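Local coordinates for protein fasciclin-1 (Drosophila melanogaster, PDB 1O70) that serves as a neural cell adhesion molecule of the insect nervous system, here captured as its third and fourth extracellular FAS1 domains, at residues D40-N43 with E47-I50; D84-N87 with Q93-A96; A100-V105 with L111-R116; A138-T143 with V147-H152. One frame throughout, in Å; residues are numbered along the deposited sequence.

Contact 1: D40-N43 with E47-I50; sequences DDIN and EVTI
Ile42 of helix 37-43 meets Val48 and Ile50, two residues whose side chains point to the same side of strand 48-53. The closely packed part is wholly aliphatic. Ile42 uses both of its branches: CG2 lies 4.4 Å from CG2 of Val48, while the longer arm is extended (chi2 -177°) and carries CD1 to within 4.4 Å of CD1 of Ile50, the two terminal methyls being the nearest atoms of the pair. The Ile42 carbonyl O also sits beside Val48 CG1, at 4.3 Å. These distances are at the outer end of van der Waals contact, and the two segments bury a modest 125 Å² between them. The solvent side of the helix is quite different in character: Asp40, Asp41 and Asn43 are exposed and stay clear of the strand. Glu47, at the strand's approach, turns away from the helix. Further packing comes from Ile31 and Phe27 of helix 21-33, against Ile42 and Ile50 respectively, and from Ile81 of strand 81-82, which touches both Ile42 and Val48, so that the contact seats helix 37-43 on one face of the FAS1 beta-sheet.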
loop_
_atom_site.group_PDB
_atom_site.type_symbol
_atom_site.label_atom_id
_atom_site.label_comp_id
_atom_site.label_asym_id
_atom_site.label_seq_id
_atom_site.Cartn_x
_atom_site.Cartn_y
_atom_site.Cartn_z
ATOM N N ASP A 40 -16.528 -18.378 9.071
ATOM C CA ASP A 40 -15.872 -19.580 9.577
ATOM C C ASP A 40 -14.456 -19.304 10.051
ATOM O O ASP A 40 -14.048 -19.756 11.124
ATOM C CB ASP A 40 -15.841 -20.679 8.510
ATOM C CG ASP A 40 -17.210 -21.296 8.269
ATOM O OD1 ASP A 40 -17.933 -21.525 9.275
ATOM O OD2 ASP A 40 -17.546 -21.556 7.085
ATOM N N ASP A 41 -13.701 -18.574 9.236
ATOM C CA ASP A 41 -12.325 -18.238 9.578
ATOM C C ASP A 41 -12.258 -17.355 10.818
ATOM O O ASP A 41 -11.372 -17.516 11.665
ATOM C CB ASP A 41 -11.645 -17.545 8.397
ATOM C CG ASP A 41 -11.474 -18.468 7.207
ATOM O OD1 ASP A 41 -11.044 -19.627 7.410
ATOM O OD2 ASP A 41 -11.764 -18.035 6.073
ATOM N N ILE A 42 -13.201 -16.424 10.919
ATOM C CA ILE A 42 -13.255 -15.520 12.055
ATOM C C ILE A 42 -13.434 -16.303 13.345
ATOM O O ILE A 42 -12.701 -16.095 14.314
ATOM C CB ILE A 42 -14.419 -14.513 11.918
ATOM C CG1 ILE A 42 -14.185 -13.614 10.701
ATOM C CG2 ILE A 42 -14.554 -13.691 13.198
ATOM C CD1 ILE A 42 -15.226 -12.528 10.513
ATOM N N ASN A 43 -14.407 -17.208 13.356
ATOM C CA ASN A 43 -14.673 -18.007 14.542
ATOM C C ASN A 43 -13.633 -19.090 14.809
ATOM O O ASN A 43 -13.645 -19.704 15.871
ATOM C CB ASN A 43 -16.071 -18.628 14.459
ATOM C CG ASN A 43 -17.167 -17.589 14.589
ATOM O OD1 ASN A 43 -17.018 -16.603 15.320
ATOM N ND2 ASN A 43 -18.280 -17.808 13.899
ATOM N N GLU A 47 -7.644 -15.373 18.601
ATOM C CA GLU A 47 -7.678 -13.930 18.819
ATOM C C GLU A 47 -7.999 -13.275 17.476
ATOM O O GLU A 47 -7.452 -13.669 16.442
ATOM C CB GLU A 47 -6.327 -13.423 19.328
ATOM C CG GLU A 47 -5.762 -14.213 20.496
ATOM C CD GLU A 47 -4.568 -13.530 21.141
ATOM O OE1 GLU A 47 -4.773 -12.546 21.887
ATOM O OE2 GLU A 47 -3.423 -13.967 20.894
ATOM N N VAL A 48 -8.886 -12.283 17.486
ATOM C CA VAL A 48 -9.270 -11.608 16.250
ATOM C C VAL A 48 -9.714 -10.160 16.465
ATOM O O VAL A 48 -10.428 -9.855 17.419
ATOM C CB VAL A 48 -10.414 -12.386 15.539
ATOM C CG1 VAL A 48 -11.618 -12.516 16.465
ATOM C CG2 VAL A 48 -10.806 -11.683 14.240
ATOM N N THR A 49 -9.273 -9.272 15.580
ATOM C CA THR A 49 -9.645 -7.867 15.646
ATOM C C THR A 49 -10.191 -7.486 14.277
ATOM O O THR A 49 -9.546 -7.689 13.246
ATOM C CB THR A 49 -8.447 -6.963 16.003
ATOM O OG1 THR A 49 -8.001 -7.285 17.321
ATOM C CG2 THR A 49 -8.848 -5.494 15.968
ATOM N N ILE A 50 -11.395 -6.938 14.287
ATOM C CA ILE A 50 -12.075 -6.557 13.069
ATOM C C ILE A 50 -12.094 -5.050 12.870
ATOM O O ILE A 50 -12.349 -4.292 13.811
ATOM C CB ILE A 50 -13.528 -7.064 13.102
ATOM C CG1 ILE A 50 -13.525 -8.587 13.243
ATOM C CG2 ILE A 50 -14.284 -6.599 11.859
ATOM C CD1 ILE A 50 -14.907 -9.212 13.345
#

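Contact 2: D84-N87 with Q93-A96; sequences DRLN and QKNA
Lys94, near the C-terminal end of helix 88-94, reaches back to Leu86 and Asp84 in the loop that leads into the same helix. Its chain is not fully extended: CG stands anti to the carbonyl carbon, and a bend at chi3 (68°) turns the outer half. The aliphatic stem thereby comes over the leucine, with CD 3.9 Å from CD2 of Leu86, while the ammonium group is carried on toward the aspartate. Leu86 also has CG beside its backbone N and is straight at chi2 (-177°); it crosses the lysine at about a right angle, so one methyl rather than the whole isobutyl group does the touching. Asp84 holds CG anti to its own N (chi1 176°), which swings the carboxylate in the direction of the helix. The two charges stop short of a direct salt bridge, Asp84 OD2 and Lys94 NZ being 4.4 Å apart. A single water lies between them, accepting from Lys94 NZ at 2.6 Å and donating to Asp84 OD2 at 2.8 Å. The loop itself is tied to the sheet through Thr49 OG1, which is hydrogen-bonded to Asp84 O and Leu86 N. With a single apolar contact between leucine and lysine, and charges that meet through one bridging water and not directly, the attraction is probably weaker than that of a salt bridge.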
loop_
_atom_site.group_PDB
_atom_site.type_symbol
_atom_site.label_atom_id
_atom_site.label_comp_id
_atom_site.label_asym_id
_atom_site.label_seq_id
_atom_site.Cartn_x
_atom_site.Cartn_y
_atom_site.Cartn_z
ATOM N N ASP A 84 -5.312 -11.327 15.418
ATOM C CA ASP A 84 -4.680 -10.945 16.678
ATOM C C ASP A 84 -5.594 -10.054 17.533
ATOM O O ASP A 84 -6.611 -9.554 17.055
ATOM C CB ASP A 84 -3.349 -10.241 16.360
ATOM C CG ASP A 84 -2.637 -9.714 17.598
ATOM O OD1 ASP A 84 -2.698 -10.356 18.670
ATOM O OD2 ASP A 84 -1.984 -8.657 17.482
ATOM N N ARG A 85 -5.242 -9.887 18.803
ATOM C CA ARG A 85 -6.018 -9.054 19.714
ATOM C C ARG A 85 -5.344 -7.683 19.737
ATOM O O ARG A 85 -4.323 -7.506 20.399
ATOM C CB ARG A 85 -5.995 -9.661 21.109
ATOM C CG ARG A 85 -6.700 -8.815 22.152
ATOM C CD ARG A 85 -6.276 -9.233 23.553
ATOM N NE ARG A 85 -6.559 -10.643 23.763
ATOM C CZ ARG A 85 -7.788 -11.130 23.885
ATOM N NH1 ARG A 85 -8.830 -10.308 23.822
ATOM N NH2 ARG A 85 -7.979 -12.436 24.060
ATOM N N LEU A 86 -5.909 -6.714 19.021
ATOM C CA LEU A 86 -5.301 -5.394 18.952
ATOM C C LEU A 86 -6.159 -4.195 19.312
ATOM O O LEU A 86 -7.086 -3.846 18.579
ATOM C CB LEU A 86 -4.745 -5.147 17.548
ATOM C CG LEU A 86 -3.486 -5.869 17.086
ATOM C CD1 LEU A 86 -3.116 -5.396 15.678
ATOM C CD2 LEU A 86 -2.352 -5.573 18.053
ATOM N N ASN A 87 -5.831 -3.547 20.426
ATOM C CA ASN A 87 -6.544 -2.339 20.833
ATOM C C ASN A 87 -5.572 -1.175 20.676
ATOM O O ASN A 87 -4.378 -1.387 20.456
ATOM C CB ASN A 87 -7.020 -2.447 22.286
ATOM C CG ASN A 87 -5.879 -2.686 23.266
ATOM O OD1 ASN A 87 -6.089 -2.747 24.469
ATOM N ND2 ASN A 87 -4.669 -2.828 22.750
ATOM N N GLN A 93 2.125 0.532 21.231
ATOM C CA GLN A 93 3.311 -0.203 21.649
ATOM C C GLN A 93 4.049 -0.889 20.514
ATOM O O GLN A 93 5.268 -0.784 20.411
ATOM C CB GLN A 93 2.936 -1.245 22.694
ATOM C CG GLN A 93 2.331 -0.652 23.944
ATOM C CD GLN A 93 1.949 -1.709 24.959
ATOM O OE1 GLN A 93 2.783 -2.518 25.369
ATOM N NE2 GLN A 93 0.683 -1.708 25.375
ATOM N N LYS A 94 3.310 -1.602 19.672
ATOM C CA LYS A 94 3.923 -2.312 18.564
ATOM C C LYS A 94 4.621 -1.384 17.574
ATOM O O LYS A 94 5.563 -1.794 16.905
ATOM C CB LYS A 94 2.882 -3.155 17.831
ATOM C CG LYS A 94 2.276 -4.259 18.681
ATOM C CD LYS A 94 1.526 -5.265 17.821
ATOM C CE LYS A 94 2.491 -6.065 16.951
ATOM N NZ LYS A 94 1.799 -7.005 16.030
ATOM N N ASN A 95 4.167 -0.138 17.479
ATOM C CA ASN A 95 4.788 0.802 16.560
ATOM C C ASN A 95 5.831 1.684 17.232
ATOM O O ASN A 95 6.317 2.642 16.631
ATOM C CB ASN A 95 3.733 1.690 15.885
ATOM C CG ASN A 95 2.986 0.971 14.779
ATOM O OD1 ASN A 95 3.462 -0.021 14.235
ATOM N ND2 ASN A 95 1.814 1.481 14.431
ATOM N N ALA A 96 6.189 1.355 18.466
ATOM C CA ALA A 96 7.166 2.154 19.202
ATOM C C ALA A 96 8.509 2.258 18.485
ATOM O O ALA A 96 8.934 3.349 18.107
ATOM C CB ALA A 96 7.365 1.576 20.596
HETATM O O HOH W 1 0.816 -8.565 17.857
#

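Contact 3: A100-V105 with L111-R116; sequences AQVPTV and LYFNVR. With NAG (2-acetamido-2-deoxy-beta-D-glucopyranose), chain B; NAG (2-acetamido-2-deoxy-beta-D-glucopyranose), chain C.
Val102 places CG1 anti to its backbone N (chi1 -171°), which leaves CG2 to face the ring edge of Phe113, 4.1 Å from CE1. Thr104 sets OG1 between its N and carbonyl carbon (chi1 68°), where it lies within hydrogen-bonding distance of Thr109 O, its strongest partner, and of Asn106 O, and so turns CG2 onto Leu111, 3.7 Å from CG. These pairs belong to the beta hairpin of strands 102-103 and 110-116, at one border of the FAS1 sheet. Val102 and Leu111 form an antiparallel hydrogen-bonded pair, Val102 N to Leu111 O at 2.6 Å and Leu111 N to Val102 O at 2.8 Å. At the next such position the chains part and a water takes over the ladder, donating to Ala100 O at 2.6 Å and accepting from Phe113 N at 2.8 Å. Phe113 is covered from beyond the hairpin by Ile91 of helix 88-94 and by Ile82 and Val126.

Farther along, Tyr112, Asn114 and Arg116 project to the other side and line the two N-acetylglucosamines of the glycan on Asn132. The Arg116 guanidinium has O3 of the outer sugar over one face. A leucine in its place would probably leave that O3 without the flat guanidinium beneath it, the sugar still being held by Asn114. Thr125 OG1 and Ser167 O are further hydrogen-bonding partners of the glycan. Asn114 ND2 donates to O6 of the outer sugar at 3.1 Å in a nearly straight bond, 168° at the hydrogen.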
loop_
_atom_site.group_PDB
_atom_site.type_symbol
_atom_site.label_atom_id
_atom_site.label_comp_id
_atom_site.label_asym_id
_atom_site.label_seq_id
_atom_site.Cartn_x
_atom_site.Cartn_y
_atom_site.Cartn_z
ATOM N N ALA A 100 4.849 -1.885 12.817
ATOM C CA ALA A 100 4.445 -3.283 12.822
ATOM C C ALA A 100 3.468 -3.550 11.690
ATOM O O ALA A 100 2.399 -2.947 11.615
ATOM C CB ALA A 100 3.808 -3.642 14.146
ATOM N N GLN A 101 3.852 -4.442 10.794
ATOM C CA GLN A 101 2.975 -4.797 9.700
ATOM C C GLN A 101 2.163 -5.959 10.239
ATOM O O GLN A 101 2.707 -7.012 10.584
ATOM C CB GLN A 101 3.786 -5.204 8.487
ATOM C CG GLN A 101 4.711 -4.104 8.039
ATOM C CD GLN A 101 5.427 -4.475 6.778
ATOM O OE1 GLN A 101 5.899 -5.610 6.634
ATOM N NE2 GLN A 101 5.528 -3.524 5.849
ATOM N N VAL A 102 0.858 -5.732 10.326
ATOM C CA VAL A 102 -0.082 -6.695 10.867
ATOM C C VAL A 102 -0.754 -7.558 9.806
ATOM O O VAL A 102 -1.413 -7.046 8.913
ATOM C CB VAL A 102 -1.162 -5.956 11.649
ATOM C CG1 VAL A 102 -2.014 -6.940 12.403
ATOM C CG2 VAL A 102 -0.511 -4.957 12.594
ATOM N N PRO A 103 -0.598 -8.886 9.895
ATOM C CA PRO A 103 -1.194 -9.839 8.939
ATOM C C PRO A 103 -2.712 -9.952 9.099
ATOM O O PRO A 103 -3.237 -9.726 10.186
ATOM C CB PRO A 103 -0.509 -11.167 9.280
ATOM C CG PRO A 103 0.772 -10.754 9.963
ATOM C CD PRO A 103 0.346 -9.571 10.797
ATOM N N THR A 104 -3.408 -10.311 8.027
ATOM C CA THR A 104 -4.857 -10.464 8.081
ATOM C C THR A 104 -5.280 -11.836 7.552
ATOM O O THR A 104 -4.438 -12.668 7.219
ATOM C CB THR A 104 -5.572 -9.374 7.267
ATOM O OG1 THR A 104 -5.304 -9.561 5.871
ATOM C CG2 THR A 104 -5.092 -8.002 7.699
ATOM N N VAL A 105 -6.587 -12.078 7.492
ATOM C CA VAL A 105 -7.101 -13.355 7.007
ATOM C C VAL A 105 -6.709 -13.471 5.542
ATOM O O VAL A 105 -6.614 -14.567 4.986
ATOM C CB VAL A 105 -8.634 -13.422 7.168
ATOM C CG1 VAL A 105 -9.204 -14.618 6.430
ATOM C CG2 VAL A 105 -8.975 -13.499 8.642
ATOM N N LEU A 111 -1.567 -4.914 7.083
ATOM C CA LEU A 111 -1.897 -3.527 7.376
ATOM C C LEU A 111 -0.887 -3.001 8.372
ATOM O O LEU A 111 -0.008 -3.732 8.826
ATOM C CB LEU A 111 -3.272 -3.433 8.038
ATOM C CG LEU A 111 -4.386 -4.361 7.564
ATOM C CD1 LEU A 111 -5.608 -4.234 8.474
ATOM C CD2 LEU A 111 -4.730 -4.008 6.122
ATOM N N TYR A 112 -1.014 -1.728 8.709
ATOM C CA TYR A 112 -0.159 -1.132 9.718
ATOM C C TYR A 112 -0.854 0.156 10.098
ATOM O O TYR A 112 -1.653 0.682 9.320
ATOM C CB TYR A 112 1.284 -0.927 9.214
ATOM C CG TYR A 112 1.473 0.034 8.085
ATOM C CD1 TYR A 112 1.638 1.404 8.327
ATOM C CD2 TYR A 112 1.484 -0.419 6.768
ATOM C CE1 TYR A 112 1.807 2.298 7.286
ATOM C CE2 TYR A 112 1.648 0.452 5.719
ATOM C CZ TYR A 112 1.812 1.815 5.981
ATOM O OH TYR A 112 2.008 2.703 4.946
ATOM N N PHE A 113 -0.591 0.633 11.307
ATOM C CA PHE A 113 -1.250 1.828 11.797
ATOM C C PHE A 113 -0.298 2.968 12.100
ATOM O O PHE A 113 0.917 2.790 12.197
ATOM C CB PHE A 113 -2.031 1.512 13.084
ATOM C CG PHE A 113 -2.991 0.362 12.960
ATOM C CD1 PHE A 113 -2.526 -0.944 12.904
ATOM C CD2 PHE A 113 -4.361 0.586 12.891
ATOM C CE1 PHE A 113 -3.409 -2.011 12.781
ATOM C CE2 PHE A 113 -5.252 -0.476 12.765
ATOM C CZ PHE A 113 -4.769 -1.777 12.710
ATOM N N ASN A 114 -0.881 4.146 12.254
ATOM C CA ASN A 114 -0.139 5.334 12.615
ATOM C C ASN A 114 -0.946 5.985 13.726
ATOM O O ASN A 114 -2.152 6.200 13.574
ATOM C CB ASN A 114 -0.020 6.303 11.447
ATOM C CG ASN A 114 0.735 7.559 11.830
ATOM O OD1 ASN A 114 1.873 7.488 12.293
ATOM N ND2 ASN A 114 0.108 8.714 11.644
ATOM N N VAL A 115 -0.284 6.289 14.841
ATOM C CA VAL A 115 -0.942 6.910 15.985
ATOM C C VAL A 115 -0.383 8.292 16.294
ATOM O O VAL A 115 0.831 8.463 16.402
ATOM C CB VAL A 115 -0.795 6.044 17.255
ATOM C CG1 VAL A 115 -1.430 6.757 18.440
ATOM C CG2 VAL A 115 -1.448 4.676 17.045
ATOM N N ARG A 116 -1.276 9.269 16.434
ATOM C CA ARG A 116 -0.903 10.647 16.757
ATOM C C ARG A 116 -1.651 11.127 18.000
ATOM O O ARG A 116 -2.800 10.747 18.221
ATOM C CB ARG A 116 -1.264 11.591 15.618
ATOM C CG ARG A 116 -0.515 11.396 14.332
ATOM C CD ARG A 116 -1.272 12.123 13.230
ATOM N NE ARG A 116 -1.607 13.487 13.637
ATOM C CZ ARG A 116 -2.486 14.258 13.007
ATOM N NH1 ARG A 116 -3.126 13.797 11.937
ATOM N NH2 ARG A 116 -2.716 15.495 13.439
HETATM C C1 NAG B . -0.394 12.305 8.713
HETATM C C2 NAG B . -0.696 13.654 9.334
HETATM C C3 NAG B . 0.616 14.406 9.550
HETATM C C4 NAG B . 1.547 13.535 10.418
HETATM C C5 NAG B . 1.708 12.120 9.837
HETATM C C6 NAG B . 2.429 11.213 10.826
HETATM C C7 NAG B . -2.789 14.751 8.873
HETATM C C8 NAG B . -3.241 16.180 8.606
HETATM N N2 NAG B . -1.571 14.411 8.462
HETATM O O3 NAG B . 0.347 15.641 10.179
HETATM O O4 NAG B . 2.828 14.139 10.566
HETATM O O5 NAG B . 0.418 11.518 9.593
HETATM O O6 NAG B . 1.774 11.232 12.092
HETATM O O7 NAG B . -3.538 13.964 9.448
HETATM C C1 NAG C . -3.024 8.322 6.445
HETATM C C2 NAG C . -1.684 8.105 7.142
HETATM C C3 NAG C . -1.470 9.233 8.158
HETATM C C4 NAG C . -1.587 10.611 7.480
HETATM C C5 NAG C . -2.914 10.685 6.698
HETATM C C6 NAG C . -3.098 11.955 5.897
HETATM C C7 NAG C . -0.825 5.881 7.484
HETATM C C8 NAG C . -0.861 4.589 8.289
HETATM N N2 NAG C . -1.686 6.832 7.830
HETATM O O3 NAG C . -0.217 9.082 8.803
HETATM O O4 NAG C . -1.580 11.639 8.490
HETATM O O5 NAG C . -3.021 9.584 5.775
HETATM O O6 NAG C . -1.971 12.196 5.068
HETATM O O7 NAG C . -0.029 6.010 6.559
HETATM O O HOH W 2 1.396 -0.791 12.610
#

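Contact 4: A138-T143 with V147-H152; sequences ADVAQT and VHIIDH
The beta hairpin of strands 131-141 and 145-150 supplies this contact, with Val140 and Val147 facing each other as an antiparallel hydrogen-bonded pair. Val140 N donates to Val147 O at 3.0 Å, in the carbonyl plane; the return bond, Val147 N to Val140 O, is weak because of its bent geometry. Their side chains lie on one face, CB to CB 4.0 Å, and Val140 CG2 continues to Ile149 CD1 at 4.3 Å. In Gln142, chi1 of -64° sets CG 3.4 Å from Val147 CG2, and a bend at chi2 (-73°) turns NE2 to donate to Ala141 O at 2.6 Å. An alanine here would strip away that methylene cover and is likely to leave Val147 CG2 more open, with the Ala141 carbonyl lacking its amide partner. On the other side, the His148 ring meets Ala138 CA and Asp139 OD2 at its edge, OD2 being 3.6 Å from CE1. Both polar ends are claimed from outside: His148 NE2 is bonded to Leu86 O, and Asp139 OD2 to Val88 N. The hairpin delivers the last strand, 145-150, to lie parallel beside the first, 48-53, the 2-1-7-6-5-4-3 strand order of the FAS1 fold, repeated in the second domain of this chain.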
loop_
_atom_site.group_PDB
_atom_site.type_symbol
_atom_site.label_atom_id
_atom_site.label_comp_id
_atom_site.label_asym_id
_atom_site.label_seq_id
_atom_site.Cartn_x
_atom_site.Cartn_y
_atom_site.Cartn_z
ATOM N N ALA A 138 -12.899 3.427 18.452
ATOM C CA ALA A 138 -11.989 2.351 18.788
ATOM C C ALA A 138 -12.315 1.551 20.037
ATOM O O ALA A 138 -13.276 1.826 20.750
ATOM C CB ALA A 138 -10.571 2.922 18.907
ATOM N N ASP A 139 -11.487 0.540 20.273
ATOM C CA ASP A 139 -11.590 -0.301 21.452
ATOM C C ASP A 139 -12.985 -0.817 21.780
ATOM O O ASP A 139 -13.409 -0.767 22.930
ATOM C CB ASP A 139 -11.029 0.465 22.659
ATOM C CG ASP A 139 -9.540 0.743 22.533
ATOM O OD1 ASP A 139 -9.040 1.634 23.265
ATOM O OD2 ASP A 139 -8.876 0.063 21.710
ATOM N N VAL A 140 -13.709 -1.300 20.783
ATOM C CA VAL A 140 -15.024 -1.860 21.051
ATOM C C VAL A 140 -14.726 -3.310 21.461
ATOM O O VAL A 140 -14.291 -4.126 20.637
ATOM C CB VAL A 140 -15.932 -1.810 19.781
ATOM C CG1 VAL A 140 -17.240 -2.559 20.027
ATOM C CG2 VAL A 140 -16.231 -0.357 19.410
ATOM N N ALA A 141 -14.943 -3.627 22.735
ATOM C CA ALA A 141 -14.643 -4.965 23.250
ATOM C C ALA A 141 -15.327 -6.120 22.541
ATOM O O ALA A 141 -16.445 -5.995 22.033
ATOM C CB ALA A 141 -14.942 -5.034 24.736
ATOM N N GLN A 142 -14.620 -7.244 22.502
ATOM C CA GLN A 142 -15.117 -8.477 21.894
ATOM C C GLN A 142 -14.589 -9.652 22.709
ATOM O O GLN A 142 -13.685 -9.502 23.528
ATOM C CB GLN A 142 -14.663 -8.608 20.431
ATOM C CG GLN A 142 -15.224 -7.535 19.504
ATOM C CD GLN A 142 -16.708 -7.732 19.196
ATOM O OE1 GLN A 142 -17.075 -8.572 18.371
ATOM N NE2 GLN A 142 -17.564 -6.961 19.866
ATOM N N THR A 143 -15.163 -10.821 22.471
ATOM C CA THR A 143 -14.792 -12.030 23.175
ATOM C C THR A 143 -13.316 -12.370 23.025
ATOM O O THR A 143 -12.622 -12.563 24.015
ATOM C CB THR A 143 -15.637 -13.204 22.670
ATOM O OG1 THR A 143 -17.014 -12.945 22.962
ATOM C CG2 THR A 143 -15.211 -14.497 23.319
ATOM N N VAL A 147 -12.871 -4.421 18.102
ATOM C CA VAL A 147 -13.471 -3.957 16.872
ATOM C C VAL A 147 -13.273 -2.454 16.833
ATOM O O VAL A 147 -13.416 -1.777 17.851
ATOM C CB VAL A 147 -14.967 -4.264 16.833
ATOM C CG1 VAL A 147 -15.634 -3.433 15.743
ATOM C CG2 VAL A 147 -15.188 -5.740 16.575
ATOM N N HIS A 148 -12.940 -1.941 15.659
ATOM C CA HIS A 148 -12.733 -0.511 15.471
ATOM C C HIS A 148 -13.470 -0.118 14.197
ATOM O O HIS A 148 -13.485 -0.879 13.222
ATOM C CB HIS A 148 -11.254 -0.208 15.267
ATOM C CG HIS A 148 -10.359 -0.762 16.333
ATOM N ND1 HIS A 148 -10.268 -0.207 17.593
ATOM C CD2 HIS A 148 -9.479 -1.792 16.315
ATOM C CE1 HIS A 148 -9.367 -0.864 18.302
ATOM N NE2 HIS A 148 -8.872 -1.831 17.548
ATOM N N ILE A 149 -14.060 1.070 14.183
ATOM C CA ILE A 149 -14.768 1.530 12.995
ATOM C C ILE A 149 -13.901 2.497 12.183
ATOM O O ILE A 149 -13.358 3.461 12.723
ATOM C CB ILE A 149 -16.122 2.212 13.367
ATOM C CG1 ILE A 149 -17.094 1.174 13.930
ATOM C CG2 ILE A 149 -16.796 2.780 12.121
ATOM C CD1 ILE A 149 -16.728 0.624 15.263
ATOM N N ILE A 150 -13.759 2.222 10.889
ATOM C CA ILE A 150 -12.967 3.077 10.014
ATOM C C ILE A 150 -13.867 3.749 8.990
ATOM O O ILE A 150 -14.943 3.242 8.669
ATOM C CB ILE A 150 -11.844 2.289 9.300
ATOM C CG1 ILE A 150 -12.434 1.161 8.442
ATOM C CG2 ILE A 150 -10.873 1.733 10.331
ATOM C CD1 ILE A 150 -11.367 0.313 7.745
ATOM N N ASP A 151 -13.419 4.894 8.481
ATOM C CA ASP A 151 -14.214 5.664 7.539
ATOM C C ASP A 151 -14.061 5.322 6.070
ATOM O O ASP A 151 -14.640 5.994 5.219
ATOM C CB ASP A 151 -13.954 7.157 7.740
ATOM C CG ASP A 151 -12.495 7.524 7.578
ATOM O OD1 ASP A 151 -11.676 6.656 7.186
ATOM O OD2 ASP A 151 -12.178 8.700 7.845
ATOM N N HIS A 152 -13.275 4.300 5.761
ATOM C CA HIS A 152 -13.116 3.874 4.376
ATOM C C HIS A 152 -13.019 2.383 4.382
ATOM O O HIS A 152 -12.621 1.792 5.381
ATOM C CB HIS A 152 -11.853 4.435 3.725
ATOM C CG HIS A 152 -11.966 5.871 3.335
ATOM N ND1 HIS A 152 -11.567 6.901 4.160
ATOM C CD2 HIS A 152 -12.459 6.454 2.216
ATOM C CE1 HIS A 152 -11.804 8.056 3.566
ATOM N NE2 HIS A 152 -12.346 7.814 2.384
#

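How the contacts relate
All four contacts lie in the first of the two FAS1 domains and gather round one sheet. Contact 1 is buried and purely aliphatic; contact 3 is buried at the hairpin but runs out to sugar on its polar side. Contacts 2 and 4 are partly buried and mix apolar packing with polar links. Contacts 1 and 4 hold neighbouring strands, joined by Ile50 O and His148 N, 3.0 Å apart, whereas contact 3 lies at the edge strand 102-103 and does not touch contact 4. Contact 2 meets the others: contact 1 through Thr49, contact 4 where Leu86 O bonds His148 NE2, and contact 3 where Leu86 CD1 packs on Val102 CG1 and Asn95 OD1 bonds Ala100 N.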